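Local coordinates for methanol--corrinoid protein (Methanosarcina barkeri, PDB 2I2X) that carries the methyl group in methanogenesis from methanol, accepting it on its corrinoid cofactor through MtaB and passing it to coenzyme M through MtaA, at residues I93-P96 and N97-S101; C128-A131 and E132-H136. One frame throughout, in Å; residues are numbered along the deposited sequence.

Interaction 1. Residues I93-P96 and N97-S101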
ATOM      1  N   ILE B  93      17.268  30.182   1.903  1.00 24.71           N
ATOM      2  CA  ILE B  93      16.175  30.741   1.119  1.00 24.00           C
ATOM      3  C   ILE B  93      15.560  29.589   0.365  1.00 23.52           C
ATOM      4  O   ILE B  93      16.135  28.502   0.352  1.00 23.64           O
ATOM      5  CB  ILE B  93      16.620  31.838   0.140  1.00 24.40           C
ATOM      6  CG1 ILE B  93      17.793  31.345  -0.707  1.00 24.41           C
ATOM      7  CG2 ILE B  93      16.936  33.148   0.888  1.00 23.12           C
ATOM      8  CD1 ILE B  93      17.880  32.029  -2.040  1.00 25.72           C
ATOM      9  N   PHE B  94      14.385  29.813  -0.222  1.00 23.01           N
ATOM     10  CA  PHE B  94      13.591  28.758  -0.893  1.00 22.55           C
ATOM     11  C   PHE B  94      13.599  28.929  -2.409  1.00 22.70           C
ATOM     12  O   PHE B  94      14.090  29.924  -2.906  1.00 23.07           O
ATOM     13  CB  PHE B  94      12.144  28.761  -0.381  1.00 21.82           C
ATOM     14  CG  PHE B  94      11.923  27.969   0.887  1.00 21.42           C
ATOM     15  CD1 PHE B  94      12.931  27.823   1.841  1.00 18.55           C
ATOM     16  CD2 PHE B  94      10.676  27.398   1.147  1.00 19.80           C
ATOM     17  CE1 PHE B  94      12.691  27.103   3.025  1.00 17.52           C
ATOM     18  CE2 PHE B  94      10.441  26.680   2.321  1.00 16.80           C
ATOM     19  CZ  PHE B  94      11.448  26.543   3.263  1.00 15.39           C
ATOM     20  N   LEU B  95      13.053  27.964  -3.134  1.00 23.49           N
ATOM     21  CA  LEU B  95      12.935  28.044  -4.585  1.00 24.76           C
ATOM     22  C   LEU B  95      12.371  29.398  -5.065  1.00 26.24           C
ATOM     23  O   LEU B  95      13.023  30.085  -5.857  1.00 25.87           O
ATOM     24  CB  LEU B  95      12.046  26.922  -5.090  1.00 24.28           C
ATOM     25  CG  LEU B  95      12.234  26.279  -6.459  1.00 25.10           C
ATOM     26  CD1 LEU B  95      10.899  25.700  -6.916  1.00 24.08           C
ATOM     27  CD2 LEU B  95      12.819  27.179  -7.525  1.00 24.57           C
ATOM     28  N   PRO B  96      11.162  29.799  -4.593  1.00 27.51           N
ATOM     29  CA  PRO B  96      10.644  31.017  -5.209  1.00 28.55           C
ATOM     30  C   PRO B  96      11.573  32.211  -5.088  1.00 29.40           C
ATOM     31  O   PRO B  96      11.470  33.145  -5.876  1.00 29.79           O
ATOM     32  CB  PRO B  96       9.308  31.243  -4.483  1.00 28.49           C
ATOM     33  CG  PRO B  96       8.894  29.861  -4.096  1.00 27.86           C
ATOM     34  CD  PRO B  96      10.197  29.267  -3.613  1.00 27.31           C
ATOM     35  N   ASN B  97      12.491  32.176  -4.135  1.00 30.52           N
ATOM     36  CA  ASN B  97      13.460  33.267  -4.000  1.00 31.39           C
ATOM     37  C   ASN B  97      14.504  33.169  -5.114  1.00 32.29           C
ATOM     38  O   ASN B  97      14.976  34.179  -5.639  1.00 32.05           O
ATOM     39  CB  ASN B  97      14.130  33.226  -2.622  1.00 31.18           C
ATOM     40  CG  ASN B  97      13.129  33.236  -1.495  1.00 30.41           C
ATOM     41  OD1 ASN B  97      12.625  34.286  -1.107  1.00 29.94           O
ATOM     42  ND2 ASN B  97      12.827  32.065  -0.968  1.00 28.14           N
ATOM     43  N   VAL B  98      14.851  31.935  -5.463  1.00 33.37           N
ATOM     44  CA  VAL B  98      15.749  31.663  -6.566  1.00 34.76           C
ATOM     45  C   VAL B  98      15.110  32.124  -7.871  1.00 35.41           C
ATOM     46  O   VAL B  98      15.770  32.768  -8.667  1.00 35.63           O
ATOM     47  CB  VAL B  98      16.109  30.172  -6.643  1.00 34.76           C
ATOM     48  CG1 VAL B  98      17.166  29.927  -7.690  1.00 35.84           C
ATOM     49  CG2 VAL B  98      16.613  29.681  -5.299  1.00 35.52           C
ATOM     50  N   MET B  99      13.832  31.815  -8.069  1.00 36.34           N
ATOM     51  CA  MET B  99      13.128  32.173  -9.302  1.00 37.65           C
ATOM     52  C   MET B  99      13.058  33.686  -9.560  1.00 38.39           C
ATOM     53  O   MET B  99      13.308  34.133 -10.672  1.00 38.00           O
ATOM     54  CB  MET B  99      11.713  31.587  -9.327  1.00 37.56           C
ATOM     55  CG  MET B  99      11.637  30.088  -9.404  1.00 38.60           C
ATOM     56  SD  MET B  99      12.589  29.435 -10.768  1.00 42.40           S
ATOM     57  CE  MET B  99      11.354  29.248 -12.049  1.00 42.79           C
ATOM     58  N   MET B 100      12.708  34.449  -8.528  1.00 39.72           N
ATOM     59  CA  MET B 100      12.593  35.890  -8.607  1.00 41.30           C
ATOM     60  C   MET B 100      13.944  36.520  -8.901  1.00 42.96           C
ATOM     61  O   MET B 100      14.029  37.494  -9.648  1.00 43.26           O
ATOM     62  CB  MET B 100      12.059  36.445  -7.298  1.00 41.09           C
ATOM     63  CG  MET B 100      10.558  36.503  -7.207  1.00 40.88           C
ATOM     64  SD  MET B 100      10.059  36.695  -5.484  1.00 44.04           S
ATOM     65  CE  MET B 100      10.808  38.268  -5.030  1.00 45.71           C
ATOM     66  N   SER B 101      14.989  35.951  -8.312  1.00 44.68           N
ATOM     67  CA  SER B 101      16.355  36.371  -8.549  1.00 46.46           C
ATOM     68  C   SER B 101      16.790  36.075  -9.982  1.00 48.00           C
ATOM     69  O   SER B 101      17.521  36.869 -10.587  1.00 48.57           O
ATOM     70  CB  SER B 101      17.301  35.700  -7.542  1.00 46.36           C
ATOM     71  OG  SER B 101      17.113  36.229  -6.237  1.00 45.42           O
TER

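Interaction 2. Residues C128-A131 and E132-H136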
ATOM      1  N   CYS B 128      16.994  21.666 -23.074  1.00 55.14           N
ATOM      2  CA  CYS B 128      16.074  21.081 -22.097  1.00 53.07           C
ATOM      3  C   CYS B 128      14.693  20.849 -22.679  1.00 51.70           C
ATOM      4  O   CYS B 128      14.143  21.709 -23.371  1.00 51.47           O
ATOM      5  CB  CYS B 128      15.960  21.987 -20.885  1.00 53.15           C
ATOM      6  SG  CYS B 128      17.533  22.262 -20.096  1.00 53.13           S
ATOM      7  N   HIS B 129      14.129  19.682 -22.392  1.00 49.92           N
ATOM      8  CA  HIS B 129      12.781  19.374 -22.840  1.00 48.37           C
ATOM      9  C   HIS B 129      12.032  18.511 -21.837  1.00 47.40           C
ATOM     10  O   HIS B 129      12.636  17.884 -20.971  1.00 47.50           O
ATOM     11  CB  HIS B 129      12.802  18.703 -24.228  1.00 48.02           C
ATOM     12  CG  HIS B 129      13.082  17.229 -24.193  1.00 47.45           C
ATOM     13  ND1 HIS B 129      14.277  16.702 -23.736  1.00 46.10           N
ATOM     14  CD2 HIS B 129      12.321  16.172 -24.568  1.00 45.13           C
ATOM     15  CE1 HIS B 129      14.234  15.385 -23.829  1.00 45.29           C
ATOM     16  NE2 HIS B 129      13.059  15.039 -24.327  1.00 44.98           N
ATOM     17  N   VAL B 130      10.713  18.513 -21.969  1.00 46.22           N
ATOM     18  CA  VAL B 130       9.837  17.580 -21.294  1.00 45.57           C
ATOM     19  C   VAL B 130       9.422  16.544 -22.340  1.00 45.52           C
ATOM     20  O   VAL B 130       9.205  16.886 -23.509  1.00 45.17           O
ATOM     21  CB  VAL B 130       8.600  18.304 -20.707  1.00 45.02           C
ATOM     22  CG1 VAL B 130       7.678  17.336 -20.021  1.00 45.19           C
ATOM     23  CG2 VAL B 130       9.027  19.344 -19.727  1.00 44.45           C
ATOM     24  N   ALA B 131       9.339  15.282 -21.919  1.00 45.44           N
ATOM     25  CA  ALA B 131       8.944  14.162 -22.788  1.00 45.62           C
ATOM     26  C   ALA B 131       7.661  14.431 -23.572  1.00 45.77           C
ATOM     27  O   ALA B 131       6.783  15.155 -23.107  1.00 45.69           O
ATOM     28  CB  ALA B 131       8.782  12.902 -21.949  1.00 45.35           C
ATOM     29  N   GLU B 132       7.526  13.847 -24.757  1.00 46.07           N
ATOM     30  CA  GLU B 132       6.262  14.043 -25.473  1.00 46.70           C
ATOM     31  C   GLU B 132       5.148  13.274 -24.785  1.00 46.03           C
ATOM     32  O   GLU B 132       5.371  12.185 -24.242  1.00 45.82           O
ATOM     33  CB  GLU B 132       6.354  13.763 -26.993  1.00 47.04           C
ATOM     34  CG  GLU B 132       6.139  12.322 -27.454  1.00 48.93           C
ATOM     35  CD  GLU B 132       6.165  12.165 -28.987  1.00 50.04           C
ATOM     36  OE1 GLU B 132       5.165  12.540 -29.660  1.00 46.98           O
ATOM     37  OE2 GLU B 132       7.196  11.646 -29.497  1.00 50.74           O
ATOM     38  N   GLY B 133       3.966  13.884 -24.795  1.00 45.94           N
ATOM     39  CA  GLY B 133       2.800  13.435 -24.028  1.00 45.41           C
ATOM     40  C   GLY B 133       2.735  14.040 -22.630  1.00 45.11           C
ATOM     41  O   GLY B 133       1.740  13.890 -21.931  1.00 45.31           O
ATOM     42  N   ASP B 134       3.789  14.740 -22.226  1.00 44.83           N
ATOM     43  CA  ASP B 134       3.932  15.199 -20.848  1.00 44.75           C
ATOM     44  C   ASP B 134       3.849  16.739 -20.736  1.00 44.71           C
ATOM     45  O   ASP B 134       4.504  17.462 -21.489  1.00 44.31           O
ATOM     46  CB  ASP B 134       5.247  14.656 -20.262  1.00 44.58           C
ATOM     47  CG  ASP B 134       5.245  14.574 -18.733  1.00 44.46           C
ATOM     48  OD1 ASP B 134       4.587  15.398 -18.065  1.00 43.61           O
ATOM     49  OD2 ASP B 134       5.942  13.694 -18.189  1.00 44.76           O
ATOM     50  N   VAL B 135       3.055  17.203 -19.766  1.00 44.67           N
ATOM     51  CA  VAL B 135       2.698  18.618 -19.563  1.00 44.66           C
ATOM     52  C   VAL B 135       3.317  19.178 -18.268  1.00 44.19           C
ATOM     53  O   VAL B 135       3.223  20.380 -17.974  1.00 44.15           O
ATOM     54  CB  VAL B 135       1.117  18.781 -19.629  1.00 45.12           C
ATOM     55  CG1 VAL B 135       0.580  19.962 -18.817  1.00 44.85           C
ATOM     56  CG2 VAL B 135       0.646  18.865 -21.085  1.00 45.41           C
ATOM     57  N   HIS B 136       3.976  18.300 -17.515  1.00 43.83           N
ATOM     58  CA  HIS B 136       4.626  18.662 -16.250  1.00 43.29           C
ATOM     59  C   HIS B 136       5.905  19.490 -16.467  1.00 43.58           C
ATOM     60  O   HIS B 136       6.980  18.962 -16.728  1.00 43.72           O
ATOM     61  CB  HIS B 136       4.884  17.410 -15.389  1.00 42.99           C
ATOM     62  CG  HIS B 136       3.653  16.587 -15.129  1.00 41.79           C
ATOM     63  ND1 HIS B 136       3.109  15.735 -16.070  1.00 41.67           N
ATOM     64  CD2 HIS B 136       2.856  16.494 -14.040  1.00 40.09           C
ATOM     65  CE1 HIS B 136       2.033  15.152 -15.573  1.00 40.11           C
ATOM     66  NE2 HIS B 136       1.856  15.597 -14.343  1.00 39.89           N
TER

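Interaction 1. Residues I93-P96 and N97-S101
Asn97 turns its side chain back over the start of its own helix, and its amide reaches the backbone of Phe94. As modelled, ND2 of Asn97 is 3.2 Å from O of Phe94 in a fairly straight hydrogen bond. The oxygen lies close to the amide plane, whereas ND2 stands above the carbonyl plane and so misses a lone pair. CG of Asn97 is anti to the carbonyl carbon (chi1 -55°), which swings the amide toward the N terminus. ND2 also lies 2.8 Å from N of Phe94; two donors rarely come so near, which leaves the amide's orientation, and with it this bond, in doubt. Ile93 crosses the Asn97 side chain at a slant, with its CB 4.0 Å from Asn97 ND2.

Phe94 is the N-cap of helix 95-113, part of the helix bundle of this corrinoid protein. Proline suits the first turn at Pro96, where no amide hydrogen is needed; after a weak bond from Val98 N to Phe94 O, the helix settles into Met99 N to Leu95 O, at 2.9 Å, and Met100 N to Pro96 O, at 3.2 Å.

One turn apart, Leu95 and Met99 run side by side in the same direction, CD2 of Leu95 being 3.7 Å from CG of Met99. These flexible apolar chains also meet helix 138-149, at Ile142 and Ala145. The branched Ile93 and Val98 face helix 72-89 instead, with Ile93 CD1 4.2 Å from Val98 CG2. Beyond the cap, the ring of Phe94 stacks on Phe417 of the neighbouring MtaB subunit.

Interaction 2. Residues C128-A131 and E132-H136
The DxHxxG motif of B12-binding domains begins in the loop that leaves strand 125-130, where its aspartate, Asp134, folds back on Val130 and Ala131 and its histidine is His136. A type II beta turn from Ala131 to Asp134 reverses the chain, and Asp134 N closes it on Ala131 O at 3.1 Å. Gly133 takes the third position with a positive phi of 89°, a backbone shape that residues with a side chain adopt less readily.

After the turn, the side chains of Asp134 and Val130 cross at about a right angle: CG1 of Val130 lies 3.6 Å from CB of Asp134. The other methyl, CG2 of Val130, rests 3.7 Å from O of His136, so one branch of the valine packs on Asp134 and the other on the backbone of His136. CG of Asp134 is anti to the backbone N (chi1 -157°), which carries the carboxylate toward His136. There OD1 takes two hydrogen bonds, both from donors somewhat out of the carboxylate plane. His136 N approaches on the anti side at 3.0 Å, making an Asx turn, while ND1 comes in on the syn side at 2.5 Å. OD1 lies at the imidazole edge in the ring plane. The other ring nitrogen, NE2, is the axial ligand of the corrinoid cobalt, and the two bonds together fix the ring's rotation; Asp134 is thus a second-shell residue that positions the histidine, and its OD2 is held by Leu183 N.

Gly133 O and Val135 N hydrogen-bond the cofactor as well. Behind the loop, backbone hydrogen bonds join the strand segment to strands 153-158 and 177-181, while Val130 packs on helix 138-149 and Ala131 on helix 190-199.

Overall arrangement
Followed from the N terminus, the chain reaches interaction 1 at the start of helix 95-113, runs along that helix, crosses a linker and enters strand 125-130, whose C-terminal end gives rise to interaction 2. Each closes only a short local turn, a helix cap in the first and a beta turn in the second; they lie in series and neither nest nor cross. Their centres are 23 Å apart and their nearest atoms about 12 Å, without touching. Interaction 1 belongs to the helix bundle, interaction 2 to the Rossmann-like cofactor domain. Helix 138-149 joins them, since side chains of both pack on it, and the side chain of Leu95 is about 7 Å from the corrinoid bound by His136.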